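Local coordinates for protein single-stranded-DNA-specific exonuclease RecJ (Thermus thermophilus, PDB 2ZXR) that degrades single-stranded DNA from the 5' end toward the 3' end, using divalent metal ions, preferably magnesium, as cofactor, at residues A628-R633 / L651-V656. Residues are numbered along the deposited sequence; the frame is centred on the assembly and turned at random.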
ATOM      1  N   ALA A 628     -27.741  -1.668   3.339  1.00 29.42           N
ATOM      2  CA  ALA A 628     -27.583  -1.328   1.939  1.00 29.25           C
ATOM      3  C   ALA A 628     -26.332  -1.968   1.360  1.00 28.61           C
ATOM      4  O   ALA A 628     -26.344  -2.425   0.223  1.00 28.10           O
ATOM      5  CB  ALA A 628     -27.516   0.200   1.776  1.00 30.05           C
ATOM      6  N   LEU A 629     -25.241  -1.987   2.124  1.00 27.33           N
ATOM      7  CA  LEU A 629     -24.020  -2.615   1.608  1.00 26.88           C
ATOM      8  C   LEU A 629     -24.255  -4.117   1.359  1.00 26.47           C
ATOM      9  O   LEU A 629     -23.870  -4.660   0.314  1.00 26.10           O
ATOM     10  CB  LEU A 629     -22.852  -2.425   2.588  1.00 25.07           C
ATOM     11  CG  LEU A 629     -21.485  -2.984   2.191  1.00 24.41           C
ATOM     12  CD1 LEU A 629     -20.385  -2.205   2.968  1.00 25.02           C
ATOM     13  CD2 LEU A 629     -21.403  -4.473   2.492  1.00 23.34           C
ATOM     14  N   VAL A 630     -24.876  -4.783   2.326  1.00 26.09           N
ATOM     15  CA  VAL A 630     -25.164  -6.210   2.208  1.00 26.31           C
ATOM     16  C   VAL A 630     -26.072  -6.489   1.000  1.00 25.96           C
ATOM     17  O   VAL A 630     -25.832  -7.433   0.237  1.00 26.23           O
ATOM     18  CB  VAL A 630     -25.800  -6.745   3.519  1.00 26.89           C
ATOM     19  CG1 VAL A 630     -26.157  -8.229   3.365  1.00 26.28           C
ATOM     20  CG2 VAL A 630     -24.824  -6.551   4.668  1.00 25.83           C
ATOM     21  N   HIS A 631     -27.086  -5.651   0.812  1.00 26.72           N
ATOM     22  CA  HIS A 631     -27.998  -5.787  -0.333  1.00 27.60           C
ATOM     23  C   HIS A 631     -27.278  -5.674  -1.665  1.00 27.91           C
ATOM     24  O   HIS A 631     -27.454  -6.516  -2.549  1.00 27.92           O
ATOM     25  CB  HIS A 631     -29.119  -4.741  -0.255  1.00 27.68           C
ATOM     26  CG  HIS A 631     -30.116  -5.028   0.831  1.00 28.98           C
ATOM     27  ND1 HIS A 631     -31.185  -4.203   1.108  1.00 29.76           N
ATOM     28  CD2 HIS A 631     -30.218  -6.073   1.690  1.00 28.77           C
ATOM     29  CE1 HIS A 631     -31.905  -4.730   2.086  1.00 28.66           C
ATOM     30  NE2 HIS A 631     -31.340  -5.863   2.457  1.00 28.42           N
ATOM     31  N   ARG A 632     -26.462  -4.638  -1.818  1.00 27.42           N
ATOM     32  CA  ARG A 632     -25.713  -4.442  -3.054  1.00 28.13           C
ATOM     33  C   ARG A 632     -24.778  -5.645  -3.287  1.00 26.92           C
ATOM     34  O   ARG A 632     -24.577  -6.089  -4.429  1.00 25.98           O
ATOM     35  CB  ARG A 632     -24.922  -3.128  -2.953  1.00 30.58           C
ATOM     36  CG  ARG A 632     -23.842  -2.900  -3.991  1.00 33.56           C
ATOM     37  CD  ARG A 632     -22.675  -2.128  -3.332  1.00 35.72           C
ATOM     38  NE  ARG A 632     -23.215  -1.112  -2.452  1.00 36.04           N
ATOM     39  CZ  ARG A 632     -22.585  -0.565  -1.421  1.00 35.49           C
ATOM     40  NH1 ARG A 632     -21.347  -0.913  -1.111  1.00 37.12           N
ATOM     41  NH2 ARG A 632     -23.237   0.295  -0.659  1.00 35.31           N
ATOM     42  N   ARG A 633     -24.189  -6.163  -2.210  1.00 26.32           N
ATOM     43  CA  ARG A 633     -23.324  -7.348  -2.326  1.00 26.84           C
ATOM     44  C   ARG A 633     -24.142  -8.537  -2.826  1.00 25.85           C
ATOM     45  O   ARG A 633     -23.734  -9.227  -3.756  1.00 26.28           O
ATOM     46  CB  ARG A 633     -22.722  -7.751  -0.982  1.00 27.64           C
ATOM     47  CG  ARG A 633     -21.294  -7.332  -0.774  1.00 32.19           C
ATOM     48  CD  ARG A 633     -20.378  -7.879  -1.841  1.00 31.46           C
ATOM     49  NE  ARG A 633     -19.275  -8.584  -1.212  1.00 32.69           N
ATOM     50  CZ  ARG A 633     -18.364  -8.018  -0.432  1.00 30.20           C
ATOM     51  NH1 ARG A 633     -18.404  -6.721  -0.172  1.00 28.41           N
ATOM     52  NH2 ARG A 633     -17.411  -8.768   0.079  1.00 28.96           N
ATOM     53  N   LEU A 651     -24.967 -14.799   4.666  1.00 25.25           N
ATOM     54  CA  LEU A 651     -24.750 -14.899   6.111  1.00 26.34           C
ATOM     55  C   LEU A 651     -24.859 -13.509   6.763  1.00 26.84           C
ATOM     56  O   LEU A 651     -25.479 -13.350   7.818  1.00 26.28           O
ATOM     57  CB  LEU A 651     -23.376 -15.483   6.415  1.00 27.96           C
ATOM     58  CG  LEU A 651     -23.120 -16.901   5.894  1.00 29.20           C
ATOM     59  CD1 LEU A 651     -21.767 -17.375   6.455  1.00 30.55           C
ATOM     60  CD2 LEU A 651     -24.237 -17.852   6.346  1.00 29.15           C
ATOM     61  N   ALA A 652     -24.276 -12.492   6.136  1.00 26.37           N
ATOM     62  CA  ALA A 652     -24.350 -11.152   6.717  1.00 26.80           C
ATOM     63  C   ALA A 652     -25.808 -10.708   6.684  1.00 27.21           C
ATOM     64  O   ALA A 652     -26.292 -10.037   7.605  1.00 25.85           O
ATOM     65  CB  ALA A 652     -23.455 -10.156   5.926  1.00 25.30           C
ATOM     66  N   TYR A 653     -26.499 -11.096   5.614  1.00 28.19           N
ATOM     67  CA  TYR A 653     -27.908 -10.757   5.438  1.00 29.53           C
ATOM     68  C   TYR A 653     -28.764 -11.305   6.590  1.00 31.39           C
ATOM     69  O   TYR A 653     -29.624 -10.588   7.105  1.00 31.18           O
ATOM     70  CB  TYR A 653     -28.427 -11.304   4.110  1.00 29.25           C
ATOM     71  CG  TYR A 653     -29.906 -11.046   3.871  1.00 31.01           C
ATOM     72  CD1 TYR A 653     -30.364  -9.789   3.505  1.00 31.32           C
ATOM     73  CD2 TYR A 653     -30.849 -12.063   4.037  1.00 32.74           C
ATOM     74  CE1 TYR A 653     -31.721  -9.543   3.311  1.00 32.07           C
ATOM     75  CE2 TYR A 653     -32.217 -11.825   3.841  1.00 32.76           C
ATOM     76  CZ  TYR A 653     -32.639 -10.557   3.481  1.00 33.69           C
ATOM     77  OH  TYR A 653     -33.989 -10.300   3.310  1.00 36.16           O
ATOM     78  N   TRP A 654     -28.550 -12.563   6.987  1.00 33.02           N
ATOM     79  CA  TRP A 654     -29.327 -13.129   8.104  1.00 35.50           C
ATOM     80  C   TRP A 654     -29.047 -12.253   9.331  1.00 36.82           C
ATOM     81  O   TRP A 654     -29.951 -11.884  10.070  1.00 35.81           O
ATOM     82  CB  TRP A 654     -28.876 -14.534   8.520  1.00 34.71           C
ATOM     83  CG  TRP A 654     -28.805 -15.641   7.503  1.00 35.71           C
ATOM     84  CD1 TRP A 654     -27.779 -16.568   7.373  1.00 35.59           C
ATOM     85  CD2 TRP A 654     -29.797 -16.022   6.562  1.00 33.70           C
ATOM     86  NE1 TRP A 654     -28.086 -17.491   6.414  1.00 34.15           N
ATOM     87  CE2 TRP A 654     -29.316 -17.186   5.896  1.00 34.87           C
ATOM     88  CE3 TRP A 654     -31.037 -15.506   6.213  1.00 32.86           C
ATOM     89  CZ2 TRP A 654     -30.041 -17.833   4.902  1.00 33.23           C
ATOM     90  CZ3 TRP A 654     -31.744 -16.136   5.240  1.00 34.35           C
ATOM     91  CH2 TRP A 654     -31.245 -17.296   4.585  1.00 34.77           C
ATOM     92  N   GLU A 655     -27.769 -11.960   9.557  1.00 38.86           N
ATOM     93  CA  GLU A 655     -27.385 -11.153  10.704  1.00 41.86           C
ATOM     94  C   GLU A 655     -27.989  -9.750  10.742  1.00 43.07           C
ATOM     95  O   GLU A 655     -28.597  -9.367  11.742  1.00 43.30           O
ATOM     96  CB  GLU A 655     -25.864 -11.066  10.806  1.00 42.58           C
ATOM     97  CG  GLU A 655     -25.303 -12.042  11.815  1.00 45.13           C
ATOM     98  CD  GLU A 655     -26.153 -12.096  13.092  1.00 47.36           C
ATOM     99  OE1 GLU A 655     -26.213 -11.085  13.838  1.00 47.83           O
ATOM    100  OE2 GLU A 655     -26.779 -13.150  13.336  1.00 46.91           O
ATOM    101  N   VAL A 656     -27.835  -8.984   9.667  1.00 44.54           N
ATOM    102  CA  VAL A 656     -28.386  -7.634   9.649  1.00 47.10           C
ATOM    103  C   VAL A 656     -29.901  -7.608   9.744  1.00 49.20           C
ATOM    104  O   VAL A 656     -30.529  -6.578   9.495  1.00 50.83           O
ATOM    105  CB  VAL A 656     -28.002  -6.853   8.380  1.00 46.18           C
ATOM    106  CG1 VAL A 656     -26.514  -6.695   8.314  1.00 47.20           C
ATOM    107  CG2 VAL A 656     -28.529  -7.549   7.146  1.00 46.70           C
TER
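Val630 packs its two methyl groups among Ala652, Tyr653 and Val656, and these apolar touches make up most of the contact. CG1, anti to the backbone N (chi1 177°), reaches the helix backbone at Tyr653 N, 3.7 Å away, and also touches Tyr653 CB. The same torsion leaves CG2 beside the backbone N, spread from CG1 toward Ala652 CB and Val656 CG1, the latter 4.0 Å away. A branched valine suits this place because one short side chain meets three residues. Ala652 offers only a small CB for Val630 CG2 to rest on. The local axes lie 9.6 Å apart, an ordinary spacing for packed helices. Val656, the first residue past the helix to leave helical backbone angles, carries the apolar strip just beyond the helix end.

Helices 624-639 and 643-655 form a helical hairpin at the end of the RecJ C-terminal domain, joined by a short connection; their local axes at 628-633 and 651-655 run roughly antiparallel, 147° apart. The contact is structural packing far from the metal site. Leu629 faces helices 15-25 and 29-37, while Arg633 forms a salt bridge to Asp432, so helix 624-639 rests on these N-terminal helices and on strand 426-433 of the eight-stranded mixed sheet.

The aromatic pair lies beside this apolar strip. His631 and Tyr653 meet rim to rim, their planes at 44°, and neither covers the other's face. His631 NE2 lies in the plane of the tyrosine ring at its edge, 3.8 Å from Tyr653 CE1. Both residues are partly exposed, a setting that suits side chains combining a flat apolar ring with polar atoms.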